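Local coordinates for cytoplasmic protein (Cryptococcus neoformans var. grubii serotype A, PDB 7LPO) that probably cleaves the beta-glucosidic bond of steryl glucosides, acting as a fungal sterylglucosidase of glycoside hydrolase family 5, at residues 4-9 with 20-25; 60-65 with 167-172; 182-185 with 189-192; 438-443 with 513-518. All coordinates share one frame; numbering follows the deposited sequence.

How the interactions relate
The four contacts form two pairs on opposite sides of the chain's centre. Interactions 1 and 4 have centres about 13 Å apart and touch where S23 and T25 pack on Y515 and P516; both are largely buried, one built on a histidine between a proline and a tyrosine, the other on a tyrosine-glutamate bond. Interactions 2 and 3, about 14 Å between centres, are joined through E182 of segment 182-185, whose carboxylate reaches both W62 NE1 and T172 OG1. Interaction 2 is buried and aromatic, without a hydrogen bond between its segments, whereas interaction 3 is a surface loop closed by a backbone bond. No contact of one pair touches a contact of the other.

Interaction 1: 4-9 with 20-25; sequences PPPEVS and YIHSST
The imidazole of H22 is sandwiched between P5 and Y20. On one face lies P5 CB, 3.8 Å from the ring centroid and 22° off its normal, a CH-pi contact that suits a proline because its rigid ring offers a compact aliphatic CH to the flat imidazole. The opposite face is covered by Y20 of the same segment: its CD2 stands 3.6 Å above the imidazole plane, over the centre, while H22 ND1 lies in the plane of the tyrosine ring. A water sits in the imidazole plane, at the edge, hydrogen-bonded to H22 NE2 at 2.8 Å; this water donates to P6 O, at 2.8 Å. P6 O comes within 3.2 Å of H22 CE1, but its angle to NE2 is too poor for a direct bond. With chi1 at -65°, H22 turns CG away from its carbonyl carbon, carrying the ring across to the prolines. Farther along, S9 CB rests 3.6 Å from Y20 OH, and both hydroxyls, S9 OG and Y20 OH, hydrogen-bond to E422 OE1. The chemistry implies a tether of ring packing, one water bridge and a shared carboxylate, without a direct hydrogen bond between the segments.

Interaction 2: 60-65 with 167-172; sequences GFWETA and DPYHLT
W62 and Y169 form an edge-to-face aromatic pair: the edge of the tyrosine approaches the five-membered ring of the indole, with centroids 4.8 Å apart and planes at 59°. The leading atom is Y169 CE1, 3.4 Å from W62 CG. F61, of the same helix, places CD2 over the opposite indole face, so the tryptophan is enclosed from both sides. Its chi1 of -64° swings the indole off the helix and out toward the loop.

Two apolar contacts meet the six-membered part of the indole. The compact ring of P168 brings CB to 3.4 Å from W62 CZ3, and the branched L171 puts its methyl CD1 at the ring edge by W62 CH2, 4.3 Å away.

Polar groups act around the contact. W62 NE1 hydrogen-bonds to E182, which restrains the rotation of the indole, and Y169 OH bonds to E66, which positions the hydroxyl end of the tyrosine. Within 167-172, Y169 N donates to D167 OD1 at 3.3 Å in an Asx turn. At the helix start, T64 OG1 and T64 N both donate to G60 O, the hydroxyl at 2.8 Å.

Helix 61-66 and the 167-172 loop follow strands 35-43 and 137-143, as excursions after barrel strands do in the (beta/alpha)8 fold of family 5; the aromatic pair joins two of them.

Interaction 3: 182-185 with 189-192; sequences EWPS and PKPQ
W183 and K190 close a short surface loop by a backbone hydrogen bond, within the long excursion between helices 159-163 and 206-221. K190 N donates to W183 O over 2.7 Å at a nearly straight 164°. P189 CA adds a CA-H...O contact to the same oxygen, 3.4 Å away, so W183 O is met by two successive residues.

Prolines shape the turn. The peptide before P184 is cis, which folds the chain back sharply and lays P184 CB over one face of the W183 indole. That indole has CG anti to the backbone N, chi1 176°, and therefore sits beside its own carbonyl, next to the proline. P184 CD in turn lies 4.0 Å from K190 CB, with the two side chains crossing. At the other end, S185 O is 3.3 Å from P189 N, which has no hydrogen to give, so the P189 ring simply rests against that carbonyl.

Neighbouring residues hold the loop in place. S185 OG hydrogen-bonds to S188 N, and Y178 and F194 meet the indole edge-to-face. The direct hydrogen bond between the segments is thus main-chain, while the prolines restrict the backbone and supply no N-H, the tryptophan ties the loop to an aromatic cluster, and the exposed lysine has its charge paired with D193 in a salt bridge.

Interaction 4: 438-443 with 513-518; sequences LPESFL and GNYPTL
Y515 OH donates to E440 OE1 over a short 2.6 Å, the central bond of this contact. It uses the syn lone pair of OE1, on the side of the other carboxylate oxygen, and the carboxylate lies only 14° from the phenol plane, so OE1 sits at the ring edge, nearly coplanar with it. E440 OE2 is 3.2 Å from Y515 OH, but at an angle too poor to bond; it accepts from G445 N instead. The carboxylate thus ties the tyrosine to the chain just beyond the helix, and its likely negative charge suits a phenol donor. A bend at chi2, -49°, lets the glutamate reach from the exposed side of the helix.

L443 supplies the apolar part. Its CB lies 3.7 Å from Y515 OH and its CD1 4.0 Å from Y515 CE2, the side chains crossing at a slant. Leucine suits this buried place because it also packs on W409 and I427.

Each backbone is set up for the meeting. P439, at the N-cap position, offers its carbonyl O to both F442 N and L443 N, which starts the short helix. G513 leaves helix 490-512 with positive phi, and N514 is the centre of an inverse gamma turn, with a weak bond from Y515 N to G513 O, that delivers Y515.

Helix 440-443 comes before strand 447-449 and Y515 before strand 518-522, and S449 makes backbone hydrogen bonds with P516 and L518. A tyrosine clasping two such lead-ins is consistent with the N-terminal side of the strands in a (beta/alpha)8 barrel.

Interaction 1: 4-9 with 20-25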
loop_
_atom_site.group_PDB
_atom_site.type_symbol
_atom_site.label_atom_id
_atom_site.label_comp_id
_atom_site.label_asym_id
_atom_site.label_seq_id
_atom_site.Cartn_x
_atom_site.Cartn_y
_atom_site.Cartn_z
ATOM N N PRO A 4 21.339 -7.971 24.229
ATOM C CA PRO A 4 21.406 -8.346 22.807
ATOM C C PRO A 4 20.219 -9.204 22.411
ATOM O O PRO A 4 19.449 -9.650 23.277
ATOM C CB PRO A 4 22.723 -9.130 22.713
ATOM C CG PRO A 4 22.839 -9.793 24.055
ATOM C CD PRO A 4 22.171 -8.861 25.067
ATOM N N PRO A 5 20.031 -9.455 21.116
ATOM C CA PRO A 5 18.906 -10.304 20.672
ATOM C C PRO A 5 18.963 -11.675 21.323
ATOM O O PRO A 5 20.044 -12.272 21.449
ATOM C CB PRO A 5 19.100 -10.396 19.148
ATOM C CG PRO A 5 20.523 -9.955 18.893
ATOM C CD PRO A 5 20.825 -8.951 19.981
ATOM N N PRO A 6 17.821 -12.211 21.747
ATOM C CA PRO A 6 17.820 -13.522 22.405
ATOM C C PRO A 6 18.006 -14.662 21.413
ATOM O O PRO A 6 17.847 -14.513 20.202
ATOM C CB PRO A 6 16.440 -13.590 23.069
ATOM C CG PRO A 6 15.572 -12.698 22.231
ATOM C CD PRO A 6 16.471 -11.616 21.668
ATOM N N GLU A 7 18.356 -15.821 21.960
ATOM C CA GLU A 7 18.529 -17.017 21.151
ATOM C C GLU A 7 17.226 -17.766 20.906
ATOM O O GLU A 7 17.223 -18.727 20.127
ATOM C CB GLU A 7 19.527 -17.976 21.814
ATOM C CG GLU A 7 20.847 -17.348 22.211
ATOM C CD GLU A 7 21.353 -17.868 23.544
ATOM O OE1 GLU A 7 21.901 -18.991 23.581
ATOM O OE2 GLU A 7 21.194 -17.156 24.558
ATOM N N VAL A 8 16.131 -17.372 21.558
ATOM C CA VAL A 8 14.845 -18.036 21.387
ATOM C C VAL A 8 13.800 -17.009 20.972
ATOM O O VAL A 8 13.870 -15.828 21.331
ATOM C CB VAL A 8 14.388 -18.779 22.665
ATOM C CG1 VAL A 8 15.392 -19.852 23.051
ATOM C CG2 VAL A 8 14.176 -17.794 23.815
ATOM N N SER A 9 12.817 -17.479 20.214
ATOM C CA SER A 9 11.758 -16.613 19.727
ATOM C C SER A 9 10.920 -16.089 20.891
ATOM O O SER A 9 10.649 -16.826 21.847
ATOM C CB SER A 9 10.868 -17.374 18.744
ATOM O OG SER A 9 9.533 -16.912 18.812
ATOM N N TYR A 20 16.990 -15.764 11.104
ATOM C CA TYR A 20 15.898 -15.117 11.820
ATOM C C TYR A 20 16.152 -13.621 11.942
ATOM O O TYR A 20 17.252 -13.193 12.301
ATOM C CB TYR A 20 15.769 -15.758 13.205
ATOM C CG TYR A 20 14.534 -15.444 14.013
ATOM C CD1 TYR A 20 13.376 -16.176 13.848
ATOM C CD2 TYR A 20 14.551 -14.462 14.988
ATOM C CE1 TYR A 20 12.248 -15.920 14.605
ATOM C CE2 TYR A 20 13.429 -14.192 15.750
ATOM C CZ TYR A 20 12.280 -14.931 15.554
ATOM O OH TYR A 20 11.154 -14.680 16.298
ATOM N N ILE A 21 15.130 -12.826 11.653
ATOM C CA ILE A 21 15.179 -11.384 11.858
ATOM C C ILE A 21 14.372 -11.056 13.103
ATOM O O ILE A 21 13.163 -11.296 13.152
ATOM C CB ILE A 21 14.638 -10.613 10.646
ATOM C CG1 ILE A 21 15.604 -10.720 9.469
ATOM C CG2 ILE A 21 14.414 -9.163 11.029
ATOM C CD1 ILE A 21 15.011 -10.271 8.138
ATOM N N HIS A 22 15.040 -10.518 14.116
ATOM C CA HIS A 22 14.340 -10.055 15.305
ATOM C C HIS A 22 13.587 -8.762 15.010
ATOM O O HIS A 22 14.050 -7.913 14.242
ATOM C CB HIS A 22 15.335 -9.866 16.445
ATOM C CG HIS A 22 15.970 -11.149 16.888
ATOM N ND1 HIS A 22 15.353 -12.023 17.757
ATOM C CD2 HIS A 22 17.143 -11.731 16.542
ATOM C CE1 HIS A 22 16.131 -13.073 17.950
ATOM N NE2 HIS A 22 17.219 -12.924 17.218
ATOM N N SER A 23 12.404 -8.635 15.605
ATOM C CA SER A 23 11.506 -7.505 15.416
ATOM C C SER A 23 10.936 -7.173 16.791
ATOM O O SER A 23 9.723 -7.124 17.007
ATOM C CB SER A 23 10.418 -7.833 14.396
ATOM O OG SER A 23 9.800 -6.648 13.932
ATOM N N SER A 24 11.858 -6.975 17.735
ATOM C CA SER A 24 11.600 -6.861 19.159
ATOM C C SER A 24 12.067 -5.531 19.738
ATOM O O SER A 24 11.861 -5.286 20.932
ATOM C CB SER A 24 12.326 -7.995 19.897
ATOM O OG SER A 24 13.638 -8.147 19.365
ATOM N N THR A 25 12.720 -4.704 18.937
ATOM C CA THR A 25 13.271 -3.438 19.360
ATOM C C THR A 25 12.940 -2.420 18.273
ATOM O O THR A 25 12.210 -2.721 17.311
ATOM C CB THR A 25 14.786 -3.557 19.578
ATOM O OG1 THR A 25 15.426 -3.664 18.298
ATOM C CG2 THR A 25 15.129 -4.767 20.418
HETATM O O HOH W 1 19.344 -14.622 17.803
#

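Interaction 2: 60-65 with 167-172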
loop_
_atom_site.group_PDB
_atom_site.type_symbol
_atom_site.label_atom_id
_atom_site.label_comp_id
_atom_site.label_asym_id
_atom_site.label_seq_id
_atom_site.Cartn_x
_atom_site.Cartn_y
_atom_site.Cartn_z
ATOM N N GLY A 60 -15.572 -8.369 -21.219
ATOM C CA GLY A 60 -15.161 -9.498 -20.409
ATOM C C GLY A 60 -15.063 -9.226 -18.921
ATOM O O GLY A 60 -14.911 -10.180 -18.145
ATOM N N PHE A 61 -15.172 -7.960 -18.502
ATOM C CA PHE A 61 -14.977 -7.579 -17.104
ATOM C C PHE A 61 -15.979 -8.277 -16.195
ATOM O O PHE A 61 -15.600 -8.953 -15.230
ATOM C CB PHE A 61 -15.087 -6.051 -16.997
ATOM C CG PHE A 61 -14.987 -5.510 -15.592
ATOM C CD1 PHE A 61 -13.774 -5.466 -14.936
ATOM C CD2 PHE A 61 -16.108 -5.013 -14.951
ATOM C CE1 PHE A 61 -13.686 -4.948 -13.649
ATOM C CE2 PHE A 61 -16.028 -4.499 -13.678
ATOM C CZ PHE A 61 -14.817 -4.459 -13.023
ATOM N N TRP A 62 -17.265 -8.132 -16.493
ATOM C CA TRP A 62 -18.295 -8.749 -15.666
ATOM C C TRP A 62 -18.437 -10.244 -15.950
ATOM O O TRP A 62 -18.590 -11.044 -15.019
ATOM C CB TRP A 62 -19.632 -8.050 -15.912
ATOM C CG TRP A 62 -19.683 -6.618 -15.502
ATOM C CD1 TRP A 62 -19.802 -5.532 -16.324
ATOM C CD2 TRP A 62 -19.624 -6.106 -14.172
ATOM N NE1 TRP A 62 -19.847 -4.380 -15.590
ATOM C CE2 TRP A 62 -19.725 -4.699 -14.263
ATOM C CE3 TRP A 62 -19.508 -6.693 -12.911
ATOM C CZ2 TRP A 62 -19.688 -3.869 -13.139
ATOM C CZ3 TRP A 62 -19.470 -5.861 -11.788
ATOM C CH2 TRP A 62 -19.562 -4.467 -11.914
ATOM N N GLU A 63 -18.381 -10.638 -17.227
ATOM C CA GLU A 63 -18.720 -12.010 -17.600
ATOM C C GLU A 63 -17.778 -13.026 -16.967
ATOM O O GLU A 63 -18.220 -14.076 -16.483
ATOM C CB GLU A 63 -18.696 -12.159 -19.119
ATOM C CG GLU A 63 -19.791 -11.405 -19.843
ATOM C CD GLU A 63 -19.406 -9.963 -20.152
ATOM O OE1 GLU A 63 -18.348 -9.495 -19.666
ATOM O OE2 GLU A 63 -20.168 -9.288 -20.879
ATOM N N THR A 64 -16.474 -12.752 -16.984
ATOM C CA THR A 64 -15.540 -13.720 -16.422
ATOM C C THR A 64 -15.747 -13.860 -14.920
ATOM O O THR A 64 -15.668 -14.968 -14.380
ATOM C CB THR A 64 -14.095 -13.323 -16.728
ATOM O OG1 THR A 64 -13.855 -11.986 -16.282
ATOM C CG2 THR A 64 -13.817 -13.408 -18.226
ATOM N N ALA A 65 -16.014 -12.751 -14.225
ATOM C CA ALA A 65 -16.203 -12.830 -12.779
ATOM C C ALA A 65 -17.533 -13.499 -12.438
ATOM O O ALA A 65 -17.622 -14.270 -11.470
ATOM C CB ALA A 65 -16.115 -11.433 -12.157
ATOM N N ASP A 167 -26.691 -4.967 -6.529
ATOM C CA ASP A 167 -26.669 -5.370 -7.929
ATOM C C ASP A 167 -25.490 -4.688 -8.613
ATOM O O ASP A 167 -25.544 -3.465 -8.843
ATOM C CB ASP A 167 -27.970 -4.999 -8.620
ATOM C CG ASP A 167 -28.148 -5.714 -9.968
ATOM O OD1 ASP A 167 -27.116 -6.066 -10.593
ATOM O OD2 ASP A 167 -29.313 -5.927 -10.398
ATOM N N PRO A 168 -24.427 -5.416 -8.967
ATOM C CA PRO A 168 -23.237 -4.745 -9.531
ATOM C C PRO A 168 -23.526 -3.907 -10.766
ATOM O O PRO A 168 -22.835 -2.909 -11.012
ATOM C CB PRO A 168 -22.292 -5.911 -9.864
ATOM C CG PRO A 168 -22.810 -7.102 -9.057
ATOM C CD PRO A 168 -24.290 -6.890 -8.922
ATOM N N TYR A 169 -24.530 -4.275 -11.556
ATOM C CA TYR A 169 -24.823 -3.566 -12.791
ATOM C C TYR A 169 -25.521 -2.234 -12.576
ATOM O O TYR A 169 -25.684 -1.487 -13.546
ATOM C CB TYR A 169 -25.655 -4.478 -13.682
ATOM C CG TYR A 169 -24.892 -5.748 -13.940
ATOM C CD1 TYR A 169 -23.741 -5.730 -14.715
ATOM C CD2 TYR A 169 -25.280 -6.946 -13.374
ATOM C CE1 TYR A 169 -23.010 -6.876 -14.941
ATOM C CE2 TYR A 169 -24.562 -8.105 -13.605
ATOM C CZ TYR A 169 -23.426 -8.061 -14.387
ATOM O OH TYR A 169 -22.693 -9.201 -14.624
ATOM N N HIS A 170 -25.893 -1.899 -11.342
ATOM C CA HIS A 170 -26.543 -0.627 -11.053
ATOM C C HIS A 170 -25.614 0.358 -10.348
ATOM O O HIS A 170 -26.055 1.450 -9.971
ATOM C CB HIS A 170 -27.806 -0.874 -10.227
ATOM C CG HIS A 170 -28.842 -1.671 -10.957
ATOM N ND1 HIS A 170 -29.966 -2.177 -10.341
ATOM C CD2 HIS A 170 -28.914 -2.068 -12.249
ATOM C CE1 HIS A 170 -30.686 -2.847 -11.221
ATOM N NE2 HIS A 170 -30.072 -2.793 -12.388
ATOM N N LEU A 171 -24.337 -0.000 -10.175
ATOM C CA LEU A 171 -23.394 0.858 -9.469
ATOM C C LEU A 171 -23.213 2.187 -10.185
ATOM O O LEU A 171 -23.208 3.247 -9.552
ATOM C CB LEU A 171 -22.047 0.143 -9.340
ATOM C CG LEU A 171 -22.019 -1.088 -8.430
ATOM C CD1 LEU A 171 -20.793 -1.963 -8.676
ATOM C CD2 LEU A 171 -22.066 -0.604 -6.971
ATOM N N THR A 172 -23.083 2.150 -11.509
ATOM C CA THR A 172 -22.814 3.360 -12.277
ATOM C C THR A 172 -24.042 4.261 -12.346
ATOM O O THR A 172 -23.937 5.478 -12.162
ATOM C CB THR A 172 -22.347 2.978 -13.683
ATOM O OG1 THR A 172 -21.101 2.272 -13.595
ATOM C CG2 THR A 172 -22.183 4.214 -14.559
#

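Interaction 3: 182-185 with 189-192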
loop_
_atom_site.group_PDB
_atom_site.type_symbol
_atom_site.label_atom_id
_atom_site.label_comp_id
_atom_site.label_asym_id
_atom_site.label_seq_id
_atom_site.Cartn_x
_atom_site.Cartn_y
_atom_site.Cartn_z
ATOM N N GLU A 182 -16.474 1.966 -16.930
ATOM C CA GLU A 182 -17.813 2.479 -17.201
ATOM C C GLU A 182 -17.882 3.986 -16.985
ATOM O O GLU A 182 -18.933 4.525 -16.634
ATOM C CB GLU A 182 -18.857 1.763 -16.341
ATOM C CG GLU A 182 -18.889 0.247 -16.558
ATOM C CD GLU A 182 -20.091 -0.447 -15.911
ATOM O OE1 GLU A 182 -20.772 0.174 -15.068
ATOM O OE2 GLU A 182 -20.352 -1.625 -16.248
ATOM N N TRP A 183 -16.761 4.675 -17.169
ATOM C CA TRP A 183 -16.734 6.126 -17.036
ATOM C C TRP A 183 -16.717 6.769 -18.412
ATOM O O TRP A 183 -15.925 6.345 -19.261
ATOM C CB TRP A 183 -15.500 6.584 -16.253
ATOM C CG TRP A 183 -15.413 8.072 -16.208
ATOM C CD1 TRP A 183 -14.929 8.901 -17.182
ATOM C CD2 TRP A 183 -15.858 8.918 -15.144
ATOM N NE1 TRP A 183 -15.051 10.213 -16.789
ATOM C CE2 TRP A 183 -15.608 10.247 -15.536
ATOM C CE3 TRP A 183 -16.446 8.680 -13.897
ATOM C CZ2 TRP A 183 -15.922 11.330 -14.727
ATOM C CZ3 TRP A 183 -16.752 9.756 -13.094
ATOM C CH2 TRP A 183 -16.486 11.066 -13.509
ATOM N N PRO A 184 -17.531 7.807 -18.678
ATOM C CA PRO A 184 -18.490 8.442 -17.760
ATOM C C PRO A 184 -19.826 7.715 -17.699
ATOM O O PRO A 184 -20.687 8.051 -16.895
ATOM C CB PRO A 184 -18.668 9.846 -18.352
ATOM C CG PRO A 184 -18.485 9.644 -19.834
ATOM C CD PRO A 184 -17.520 8.463 -20.003
ATOM N N SER A 185 -19.998 6.716 -18.553
ATOM C CA SER A 185 -21.211 5.919 -18.542
ATOM C C SER A 185 -20.898 4.538 -19.091
ATOM O O SER A 185 -19.994 4.373 -19.912
ATOM C CB SER A 185 -22.325 6.565 -19.371
ATOM O OG SER A 185 -22.068 6.396 -20.755
ATOM N N PRO A 189 -18.358 4.401 -22.774
ATOM C CA PRO A 189 -17.174 4.611 -21.931
ATOM C C PRO A 189 -16.098 5.415 -22.640
ATOM O O PRO A 189 -15.876 5.268 -23.844
ATOM C CB PRO A 189 -16.682 3.189 -21.628
ATOM C CG PRO A 189 -17.798 2.270 -22.044
ATOM C CD PRO A 189 -18.555 2.985 -23.124
ATOM N N LYS A 190 -15.415 6.257 -21.868
ATOM C CA LYS A 190 -14.225 6.979 -22.319
ATOM C C LYS A 190 -13.163 6.841 -21.243
ATOM O O LYS A 190 -12.822 7.818 -20.566
ATOM C CB LYS A 190 -14.519 8.455 -22.583
ATOM C CG LYS A 190 -15.251 8.755 -23.858
ATOM C CD LYS A 190 -15.841 10.170 -23.791
ATOM C CE LYS A 190 -15.407 11.032 -24.976
ATOM N NZ LYS A 190 -14.065 11.670 -24.797
ATOM N N PRO A 191 -12.617 5.640 -21.052
ATOM C CA PRO A 191 -11.673 5.443 -19.934
ATOM C C PRO A 191 -10.520 6.428 -19.930
ATOM O O PRO A 191 -10.070 6.831 -18.850
ATOM C CB PRO A 191 -11.181 4.001 -20.126
ATOM C CG PRO A 191 -11.539 3.649 -21.552
ATOM C CD PRO A 191 -12.792 4.420 -21.859
ATOM N N GLN A 192 -10.035 6.840 -21.105
ATOM C CA GLN A 192 -8.930 7.788 -21.171
ATOM C C GLN A 192 -9.274 9.128 -20.527
ATOM O O GLN A 192 -8.360 9.886 -20.188
ATOM C CB GLN A 192 -8.496 7.985 -22.629
ATOM C CG GLN A 192 -9.547 8.613 -23.559
ATOM C CD GLN A 192 -10.675 7.659 -23.945
ATOM O OE1 GLN A 192 -10.533 6.436 -23.878
ATOM N NE2 GLN A 192 -11.805 8.224 -24.344
#

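Interaction 4: 438-443 with 513-518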
loop_
_atom_site.group_PDB
_atom_site.type_symbol
_atom_site.label_atom_id
_atom_site.label_comp_id
_atom_site.label_asym_id
_atom_site.label_seq_id
_atom_site.Cartn_x
_atom_site.Cartn_y
_atom_site.Cartn_z
ATOM N N LEU A 438 -2.381 -2.176 20.966
ATOM C CA LEU A 438 -2.667 -3.577 20.737
ATOM C C LEU A 438 -2.001 -4.421 21.817
ATOM O O LEU A 438 -0.891 -4.100 22.254
ATOM C CB LEU A 438 -2.171 -4.022 19.356
ATOM C CG LEU A 438 -2.901 -3.398 18.162
ATOM C CD1 LEU A 438 -2.178 -3.759 16.864
ATOM C CD2 LEU A 438 -4.355 -3.819 18.094
ATOM N N PRO A 439 -2.651 -5.490 22.268
ATOM C CA PRO A 439 -2.135 -6.216 23.437
ATOM C C PRO A 439 -0.879 -7.010 23.113
ATOM O O PRO A 439 -0.733 -7.567 22.022
ATOM C CB PRO A 439 -3.297 -7.141 23.819
ATOM C CG PRO A 439 -3.999 -7.411 22.494
ATOM C CD PRO A 439 -3.864 -6.116 21.702
ATOM N N GLU A 440 0.036 -7.062 24.087
ATOM C CA GLU A 440 1.223 -7.896 23.938
ATOM C C GLU A 440 0.861 -9.373 23.854
ATOM O O GLU A 440 1.638 -10.158 23.301
ATOM C CB GLU A 440 2.192 -7.669 25.105
ATOM C CG GLU A 440 3.273 -6.624 24.868
ATOM C CD GLU A 440 4.013 -6.803 23.544
ATOM O OE1 GLU A 440 4.129 -5.806 22.798
ATOM O OE2 GLU A 440 4.460 -7.936 23.242
ATOM N N SER A 441 -0.300 -9.772 24.391
ATOM C CA SER A 441 -0.718 -11.165 24.281
ATOM C C SER A 441 -0.903 -11.586 22.828
ATOM O O SER A 441 -0.932 -12.786 22.541
ATOM C CB SER A 441 -2.020 -11.407 25.058
ATOM O OG SER A 441 -2.973 -10.382 24.832
ATOM N N PHE A 442 -1.041 -10.627 21.910
ATOM C CA PHE A 442 -1.109 -10.909 20.480
ATOM C C PHE A 442 0.138 -10.468 19.728
ATOM O O PHE A 442 0.536 -11.127 18.767
ATOM C CB PHE A 442 -2.333 -10.221 19.857
ATOM C CG PHE A 442 -3.639 -10.858 20.222
ATOM C CD1 PHE A 442 -4.122 -10.781 21.515
ATOM C CD2 PHE A 442 -4.390 -11.529 19.268
ATOM C CE1 PHE A 442 -5.326 -11.371 21.854
ATOM C CE2 PHE A 442 -5.590 -12.121 19.599
ATOM C CZ PHE A 442 -6.061 -12.046 20.890
ATOM N N LEU A 443 0.759 -9.361 20.132
ATOM C CA LEU A 443 1.996 -8.935 19.487
ATOM C C LEU A 443 3.137 -9.896 19.805
ATOM O O LEU A 443 3.860 -10.337 18.902
ATOM C CB LEU A 443 2.351 -7.524 19.935
ATOM C CG LEU A 443 1.409 -6.402 19.506
ATOM C CD1 LEU A 443 1.889 -5.080 20.071
ATOM C CD2 LEU A 443 1.317 -6.347 18.001
ATOM N N GLY A 513 4.985 0.355 20.964
ATOM C CA GLY A 513 6.108 -0.016 21.791
ATOM C C GLY A 513 7.407 0.122 21.026
ATOM O O GLY A 513 7.494 0.838 20.022
ATOM N N ASN A 514 8.437 -0.571 21.515
ATOM C CA ASN A 514 9.759 -0.508 20.897
ATOM C C ASN A 514 9.826 -1.558 19.795
ATOM O O ASN A 514 10.291 -2.686 19.971
ATOM C CB ASN A 514 10.843 -0.681 21.946
ATOM C CG ASN A 514 11.155 0.618 22.655
ATOM O OD1 ASN A 514 12.046 1.369 22.247
ATOM N ND2 ASN A 514 10.406 0.904 23.714
ATOM N N TYR A 515 9.326 -1.164 18.637
ATOM C CA TYR A 515 9.208 -2.007 17.463
ATOM C C TYR A 515 9.726 -1.237 16.264
ATOM O O TYR A 515 9.774 -0.003 16.281
ATOM C CB TYR A 515 7.751 -2.411 17.214
ATOM C CG TYR A 515 7.215 -3.430 18.178
ATOM C CD1 TYR A 515 7.653 -4.747 18.133
ATOM C CD2 TYR A 515 6.257 -3.086 19.122
ATOM C CE1 TYR A 515 7.155 -5.693 19.001
ATOM C CE2 TYR A 515 5.759 -4.026 20.008
ATOM C CZ TYR A 515 6.214 -5.328 19.936
ATOM O OH TYR A 515 5.726 -6.273 20.797
ATOM N N PRO A 516 10.100 -1.932 15.200
ATOM C CA PRO A 516 10.516 -1.232 13.979
ATOM C C PRO A 516 9.334 -0.582 13.280
ATOM O O PRO A 516 8.169 -0.881 13.547
ATOM C CB PRO A 516 11.132 -2.336 13.112
ATOM C CG PRO A 516 11.305 -3.528 14.034
ATOM C CD PRO A 516 10.245 -3.389 15.091
ATOM N N THR A 517 9.660 0.334 12.374
ATOM C CA THR A 517 8.698 0.941 11.469
ATOM C C THR A 517 9.147 0.691 10.035
ATOM O O THR A 517 10.338 0.803 9.721
ATOM C CB THR A 517 8.562 2.445 11.705
ATOM O OG1 THR A 517 8.233 2.701 13.075
ATOM C CG2 THR A 517 7.474 3.019 10.795
ATOM N N LEU A 518 8.196 0.358 9.163
ATOM C CA LEU A 518 8.483 0.154 7.751
ATOM C C LEU A 518 7.395 0.848 6.957
ATOM O O LEU A 518 6.210 0.610 7.194
ATOM C CB LEU A 518 8.549 -1.334 7.422
ATOM C CG LEU A 518 8.924 -1.777 6.010
ATOM C CD1 LEU A 518 9.388 -3.231 6.014
ATOM C CD2 LEU A 518 7.749 -1.618 5.083
#